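Local coordinates for protein beta-glucuronidase (Dictyoglomus thermophilum, PDB 6XXW) that probably hydrolyses beta-D-glucuronides, releasing glucuronic acid from their non-reducing ends, at residues Tyr469-Glu483 with Met521-Phe534. Numbering follows the deposited sequence.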
loop_
_atom_site.group_PDB
_atom_site.type_symbol
_atom_site.label_atom_id
_atom_site.label_comp_id
_atom_site.label_asym_id
_atom_site.label_seq_id
_atom_site.Cartn_x
_atom_site.Cartn_y
_atom_site.Cartn_z
ATOM N N TYR A 469 6.721 -5.628 25.710
ATOM C CA TYR A 469 7.011 -5.161 24.354
ATOM C C TYR A 469 8.509 -5.221 24.069
ATOM O O TYR A 469 9.063 -4.358 23.385
ATOM C CB TYR A 469 6.470 -3.745 24.157
ATOM C CG TYR A 469 4.949 -3.721 24.025
ATOM C CD1 TYR A 469 4.335 -4.036 22.812
ATOM C CD2 TYR A 469 4.140 -3.418 25.114
ATOM C CE1 TYR A 469 2.943 -4.031 22.674
ATOM C CE2 TYR A 469 2.751 -3.410 25.001
ATOM C CZ TYR A 469 2.160 -3.732 23.778
ATOM O OH TYR A 469 0.789 -3.722 23.652
ATOM N N TYR A 470 9.184 -6.238 24.605
ATOM C CA TYR A 470 10.609 -6.391 24.364
ATOM C C TYR A 470 10.867 -6.483 22.864
ATOM O O TYR A 470 10.158 -7.185 22.143
ATOM C CB TYR A 470 11.128 -7.640 25.069
ATOM C CG TYR A 470 10.951 -7.637 26.592
ATOM C CD1 TYR A 470 11.545 -6.666 27.380
ATOM C CD2 TYR A 470 10.193 -8.622 27.223
ATOM C CE1 TYR A 470 11.399 -6.671 28.760
ATOM C CE2 TYR A 470 10.045 -8.637 28.592
ATOM C CZ TYR A 470 10.652 -7.663 29.355
ATOM O OH TYR A 470 10.504 -7.669 30.719
ATOM N N SER A 471 11.904 -5.781 22.406
ATOM C CA SER A 471 12.345 -5.643 21.010
ATOM C C SER A 471 11.485 -4.655 20.220
ATOM O O SER A 471 11.829 -4.363 19.054
ATOM C CB SER A 471 12.402 -6.982 20.255
ATOM O OG SER A 471 11.162 -7.278 19.633
ATOM N N TRP A 472 10.413 -4.101 20.800
ATOM C CA TRP A 472 9.644 -3.035 20.159
ATOM C C TRP A 472 9.905 -1.694 20.837
ATOM O O TRP A 472 10.542 -0.816 20.244
ATOM C CB TRP A 472 8.134 -3.346 20.122
ATOM C CG TRP A 472 7.441 -2.280 19.309
ATOM C CD1 TRP A 472 6.787 -1.172 19.783
ATOM C CD2 TRP A 472 7.427 -2.176 17.882
ATOM N NE1 TRP A 472 6.344 -0.398 18.735
ATOM C CE2 TRP A 472 6.733 -0.985 17.556
ATOM C CE3 TRP A 472 7.930 -2.975 16.842
ATOM C CZ2 TRP A 472 6.520 -0.578 16.235
ATOM C CZ3 TRP A 472 7.714 -2.573 15.514
ATOM C CH2 TRP A 472 6.999 -1.385 15.226
ATOM N N TYR A 473 9.413 -1.485 22.062
ATOM C CA TYR A 473 9.644 -0.198 22.719
ATOM C C TYR A 473 11.026 -0.119 23.355
ATOM O O TYR A 473 11.549 0.986 23.549
ATOM C CB TYR A 473 8.578 0.070 23.791
ATOM C CG TYR A 473 7.229 0.446 23.216
ATOM C CD1 TYR A 473 7.091 1.546 22.371
ATOM C CD2 TYR A 473 6.094 -0.300 23.514
ATOM C CE1 TYR A 473 5.848 1.885 21.827
ATOM C CE2 TYR A 473 4.859 0.034 22.986
ATOM C CZ TYR A 473 4.742 1.123 22.146
ATOM O OH TYR A 473 3.508 1.453 21.629
ATOM N N THR A 474 11.611 -1.264 23.704
ATOM C CA THR A 474 12.984 -1.352 24.185
ATOM C C THR A 474 13.781 -2.235 23.234
ATOM O O THR A 474 13.225 -3.140 22.604
ATOM C CB THR A 474 13.036 -1.914 25.619
ATOM O OG1 THR A 474 12.302 -3.144 25.688
ATOM C CG2 THR A 474 12.426 -0.919 26.600
ATOM N N ASP A 475 15.083 -1.958 23.108
ATOM C CA ASP A 475 15.952 -2.687 22.176
ATOM C C ASP A 475 15.288 -2.827 20.807
ATOM O O ASP A 475 15.231 -3.908 20.216
ATOM C CB ASP A 475 16.338 -4.049 22.740
ATOM C CG ASP A 475 16.960 -3.941 24.124
ATOM O OD1 ASP A 475 18.088 -3.423 24.231
ATOM O OD2 ASP A 475 16.317 -4.354 25.102
ATOM N N SER A 476 14.772 -1.707 20.318
ATOM C CA SER A 476 13.933 -1.690 19.122
ATOM C C SER A 476 14.640 -2.336 17.942
ATOM O O SER A 476 15.735 -1.914 17.559
ATOM C CB SER A 476 13.565 -0.249 18.785
ATOM O OG SER A 476 13.075 0.407 19.934
ATOM N N GLY A 477 14.017 -3.368 17.372
ATOM C CA GLY A 477 14.544 -4.043 16.206
ATOM C C GLY A 477 15.316 -5.306 16.504
ATOM O O GLY A 477 15.515 -6.117 15.593
ATOM N N ASP A 478 15.747 -5.506 17.752
ATOM C CA ASP A 478 16.578 -6.658 18.106
ATOM C C ASP A 478 15.699 -7.781 18.648
ATOM O O ASP A 478 15.469 -7.885 19.855
ATOM C CB ASP A 478 17.645 -6.273 19.123
ATOM C CG ASP A 478 18.671 -7.368 19.309
ATOM O OD1 ASP A 478 18.551 -8.388 18.609
ATOM O OD2 ASP A 478 19.578 -7.209 20.152
ATOM N N LEU A 479 15.252 -8.665 17.744
ATOM C CA LEU A 479 14.424 -9.802 18.145
ATOM C C LEU A 479 15.177 -10.807 19.012
ATOM O O LEU A 479 14.542 -11.618 19.698
ATOM C CB LEU A 479 13.873 -10.513 16.907
ATOM C CG LEU A 479 12.923 -9.736 16.007
ATOM C CD1 LEU A 479 12.856 -10.405 14.651
ATOM C CD2 LEU A 479 11.516 -9.653 16.632
ATOM N N SER A 480 16.505 -10.776 18.995
ATOM C CA SER A 480 17.309 -11.759 19.715
ATOM C C SER A 480 17.201 -11.628 21.236
ATOM O O SER A 480 17.501 -12.592 21.943
ATOM C CB SER A 480 18.779 -11.656 19.271
ATOM O OG SER A 480 19.443 -10.541 19.850
ATOM N N VAL A 481 16.758 -10.484 21.763
ATOM C CA VAL A 481 16.661 -10.335 23.220
ATOM C C VAL A 481 15.409 -10.954 23.828
ATOM O O VAL A 481 15.328 -11.073 25.059
ATOM C CB VAL A 481 16.684 -8.857 23.646
ATOM C CG1 VAL A 481 17.943 -8.179 23.169
ATOM C CG2 VAL A 481 15.419 -8.134 23.152
ATOM N N ILE A 482 14.439 -11.364 23.011
ATOM C CA ILE A 482 13.097 -11.670 23.523
ATOM C C ILE A 482 13.135 -12.818 24.528
ATOM O O ILE A 482 12.618 -12.704 25.649
ATOM C CB ILE A 482 12.144 -11.976 22.351
ATOM C CG1 ILE A 482 11.770 -10.676 21.630
ATOM C CG2 ILE A 482 10.899 -12.763 22.826
ATOM C CD1 ILE A 482 10.927 -10.882 20.394
ATOM N N GLU A 483 13.720 -13.953 24.135
ATOM C CA GLU A 483 13.684 -15.137 24.989
ATOM C C GLU A 483 14.381 -14.893 26.326
ATOM O O GLU A 483 13.862 -15.273 27.384
ATOM C CB GLU A 483 14.315 -16.318 24.257
ATOM C CG GLU A 483 13.447 -16.862 23.117
ATOM C CD GLU A 483 13.690 -16.155 21.790
ATOM O OE1 GLU A 483 14.519 -15.209 21.732
ATOM O OE2 GLU A 483 13.049 -16.558 20.797
ATOM N N MET A 521 11.335 -3.405 11.897
ATOM C CA MET A 521 10.174 -2.809 12.564
ATOM C C MET A 521 9.232 -2.187 11.536
ATOM O O MET A 521 9.673 -1.558 10.568
ATOM C CB MET A 521 10.609 -1.744 13.572
ATOM C CG MET A 521 11.225 -2.303 14.841
ATOM S SD MET A 521 11.864 -0.949 15.847
ATOM C CE MET A 521 10.349 -0.263 16.525
ATOM N N PHE A 522 7.928 -2.399 11.743
ATOM C CA PHE A 522 6.777 -1.916 10.972
ATOM C C PHE A 522 6.444 -2.841 9.798
ATOM O O PHE A 522 5.489 -2.564 9.071
ATOM C CB PHE A 522 6.934 -0.465 10.475
ATOM C CG PHE A 522 6.882 0.560 11.596
ATOM C CD1 PHE A 522 8.054 1.031 12.178
ATOM C CD2 PHE A 522 5.659 1.034 12.072
ATOM C CE1 PHE A 522 8.014 1.967 13.228
ATOM C CE2 PHE A 522 5.612 1.979 13.128
ATOM C CZ PHE A 522 6.791 2.431 13.698
ATOM N N THR A 523 7.161 -3.943 9.616
ATOM C CA THR A 523 6.808 -4.895 8.572
ATOM C C THR A 523 5.923 -5.999 9.151
ATOM O O THR A 523 5.912 -6.249 10.356
ATOM C CB THR A 523 8.060 -5.507 7.942
ATOM O OG1 THR A 523 8.772 -6.264 8.928
ATOM C CG2 THR A 523 8.987 -4.394 7.424
ATOM N N GLU A 524 5.171 -6.659 8.265
ATOM C CA GLU A 524 4.370 -7.800 8.696
ATOM C C GLU A 524 5.248 -8.926 9.221
ATOM O O GLU A 524 4.852 -9.638 10.155
ATOM C CB GLU A 524 3.490 -8.295 7.537
ATOM C CG GLU A 524 2.533 -7.234 6.995
ATOM C CD GLU A 524 1.450 -7.820 6.076
ATOM O OE1 GLU A 524 1.048 -8.987 6.298
ATOM O OE2 GLU A 524 1.015 -7.118 5.139
ATOM N N GLU A 525 6.450 -9.095 8.645
ATOM C CA GLU A 525 7.357 -10.141 9.104
ATOM C C GLU A 525 7.789 -9.904 10.545
ATOM O O GLU A 525 7.836 -10.842 11.348
ATOM C CB GLU A 525 8.583 -10.214 8.191
ATOM C CG GLU A 525 8.323 -10.969 6.886
ATOM C CD GLU A 525 7.571 -10.127 5.867
ATOM O OE1 GLU A 525 7.424 -8.900 6.096
ATOM O OE2 GLU A 525 7.127 -10.691 4.846
ATOM N N TYR A 526 8.138 -8.658 10.882
ATOM C CA TYR A 526 8.614 -8.384 12.229
ATOM C C TYR A 526 7.517 -8.654 13.242
ATOM O O TYR A 526 7.770 -9.249 14.297
ATOM C CB TYR A 526 9.112 -6.943 12.337
ATOM C CG TYR A 526 9.963 -6.705 13.573
ATOM C CD1 TYR A 526 9.366 -6.429 14.806
ATOM C CD2 TYR A 526 11.346 -6.788 13.516
ATOM C CE1 TYR A 526 10.128 -6.228 15.946
ATOM C CE2 TYR A 526 12.123 -6.574 14.646
ATOM C CZ TYR A 526 11.504 -6.297 15.861
ATOM O OH TYR A 526 12.261 -6.091 16.989
ATOM N N GLN A 527 6.283 -8.242 12.925
ATOM C CA GLN A 527 5.167 -8.496 13.826
ATOM C C GLN A 527 4.994 -9.994 14.072
ATOM O O GLN A 527 4.850 -10.431 15.222
ATOM C CB GLN A 527 3.888 -7.866 13.262
ATOM C CG GLN A 527 2.620 -8.212 14.060
ATOM C CD GLN A 527 1.352 -7.732 13.362
ATOM O OE1 GLN A 527 1.251 -7.776 12.140
ATOM N NE2 GLN A 527 0.381 -7.277 14.142
ATOM N N GLN A 528 5.033 -10.801 13.005
ATOM C CA GLN A 528 4.864 -12.246 13.160
ATOM C C GLN A 528 6.024 -12.872 13.930
ATOM O O GLN A 528 5.807 -13.732 14.788
ATOM C CB GLN A 528 4.707 -12.926 11.783
ATOM C CG GLN A 528 4.780 -14.466 11.823
ATOM C CD GLN A 528 4.266 -15.133 10.552
ATOM O OE1 GLN A 528 3.123 -14.930 10.148
ATOM N NE2 GLN A 528 5.117 -15.928 9.915
ATOM N N GLU A 529 7.266 -12.473 13.631
ATOM C CA GLU A 529 8.403 -13.091 14.312
ATOM C C GLU A 529 8.411 -12.738 15.795
ATOM O O GLU A 529 8.666 -13.596 16.647
ATOM C CB GLU A 529 9.712 -12.661 13.651
ATOM C CG GLU A 529 10.948 -13.392 14.175
ATOM C CD GLU A 529 10.958 -14.877 13.828
ATOM O OE1 GLU A 529 10.334 -15.275 12.819
ATOM O OE2 GLU A 529 11.594 -15.650 14.579
ATOM N N MET A 530 8.135 -11.477 16.120
ATOM C CA MET A 530 8.062 -11.082 17.520
ATOM C C MET A 530 7.013 -11.908 18.257
ATOM O O MET A 530 7.284 -12.488 19.314
ATOM C CB MET A 530 7.744 -9.589 17.616
ATOM C CG MET A 530 7.494 -9.132 19.045
ATOM S SD MET A 530 7.011 -7.394 19.113
ATOM C CE MET A 530 6.886 -7.160 20.899
ATOM N N ILE A 531 5.812 -12.004 17.691
ATOM C CA ILE A 531 4.735 -12.717 18.370
ATOM C C ILE A 531 5.088 -14.193 18.508
ATOM O O ILE A 531 4.885 -14.802 19.568
ATOM C CB ILE A 531 3.405 -12.493 17.618
ATOM C CG1 ILE A 531 2.848 -11.103 17.948
ATOM C CG2 ILE A 531 2.396 -13.577 17.944
ATOM C CD1 ILE A 531 1.710 -10.661 17.038
ATOM N N LYS A 532 5.684 -14.772 17.460
ATOM C CA LYS A 532 6.075 -16.181 17.487
ATOM C C LYS A 532 7.089 -16.464 18.589
ATOM O O LYS A 532 7.003 -17.487 19.279
ATOM C CB LYS A 532 6.643 -16.579 16.122
ATOM C CG LYS A 532 7.197 -17.983 16.046
ATOM C CD LYS A 532 7.603 -18.329 14.612
ATOM C CE LYS A 532 8.966 -17.744 14.253
ATOM N NZ LYS A 532 9.504 -18.299 12.962
ATOM N N ARG A 533 8.060 -15.571 18.771
ATOM C CA ARG A 533 9.093 -15.803 19.776
ATOM C C ARG A 533 8.544 -15.619 21.186
ATOM O O ARG A 533 8.939 -16.338 22.111
ATOM C CB ARG A 533 10.275 -14.869 19.526
ATOM C CG ARG A 533 11.012 -15.177 18.229
ATOM C CD ARG A 533 12.202 -14.263 18.057
ATOM N NE ARG A 533 13.321 -14.669 18.901
ATOM C CZ ARG A 533 14.599 -14.551 18.553
ATOM N NH1 ARG A 533 14.917 -14.036 17.372
ATOM N NH2 ARG A 533 15.556 -14.941 19.385
ATOM N N PHE A 534 7.642 -14.656 21.368
ATOM C CA PHE A 534 7.000 -14.486 22.672
ATOM C C PHE A 534 6.260 -15.761 23.087
ATOM O O PHE A 534 6.440 -16.262 24.202
ATOM C CB PHE A 534 6.030 -13.303 22.630
ATOM C CG PHE A 534 6.633 -11.974 23.007
ATOM C CD1 PHE A 534 7.626 -11.389 22.233
ATOM C CD2 PHE A 534 6.175 -11.288 24.128
ATOM C CE1 PHE A 534 8.156 -10.147 22.578
ATOM C CE2 PHE A 534 6.709 -10.055 24.483
ATOM C CZ PHE A 534 7.695 -9.478 23.705
HETATM O O HOH W 1 10.662 -18.203 21.602
#
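Ser-471 O is gripped twice: Tyr-526 OH donates to it over 2.7 Å, 41° out of the carbonyl plane, while Gly-477 N reaches it from the other face. The phenol ties helix 524-538 to the loop 471-478. Leu-479 CD2 lies over one face of the Tyr-526 ring, 3.8 Å from its centroid, and Met-521 CG lies toward the rim of the opposite face. Met-521, bent at chi3, lays its CE over the six-membered ring of Trp-472, a CH-pi contact 3.5 Å from the centroid, with SD farther above the same face. The far edge of this indole points at the face of Phe-522, planes at 67°. Between the helices, Ile-482 sets CG2 and CD1 against Phe-534 CD1 and CE1; Met-530 CE reaches back to the loop, 3.5 Å from Tyr-470 O. Arg-533 holds Glu-483 side-on, NH2 to OE1 (2.6 Å) and NE to OE2 (2.7 Å), the two planes twisted 49° apart. Leu-479 O sits over the guanidinium centre without a hydrogen bond. Within the TIM barrel domain, loop and first part of helix 482-497 thus meet helix 524-538 and the turn before it through a largely apolar interior, its buried carbonyl satisfied by two donors, while a salt bridge at one end limits the carboxylate's rotation.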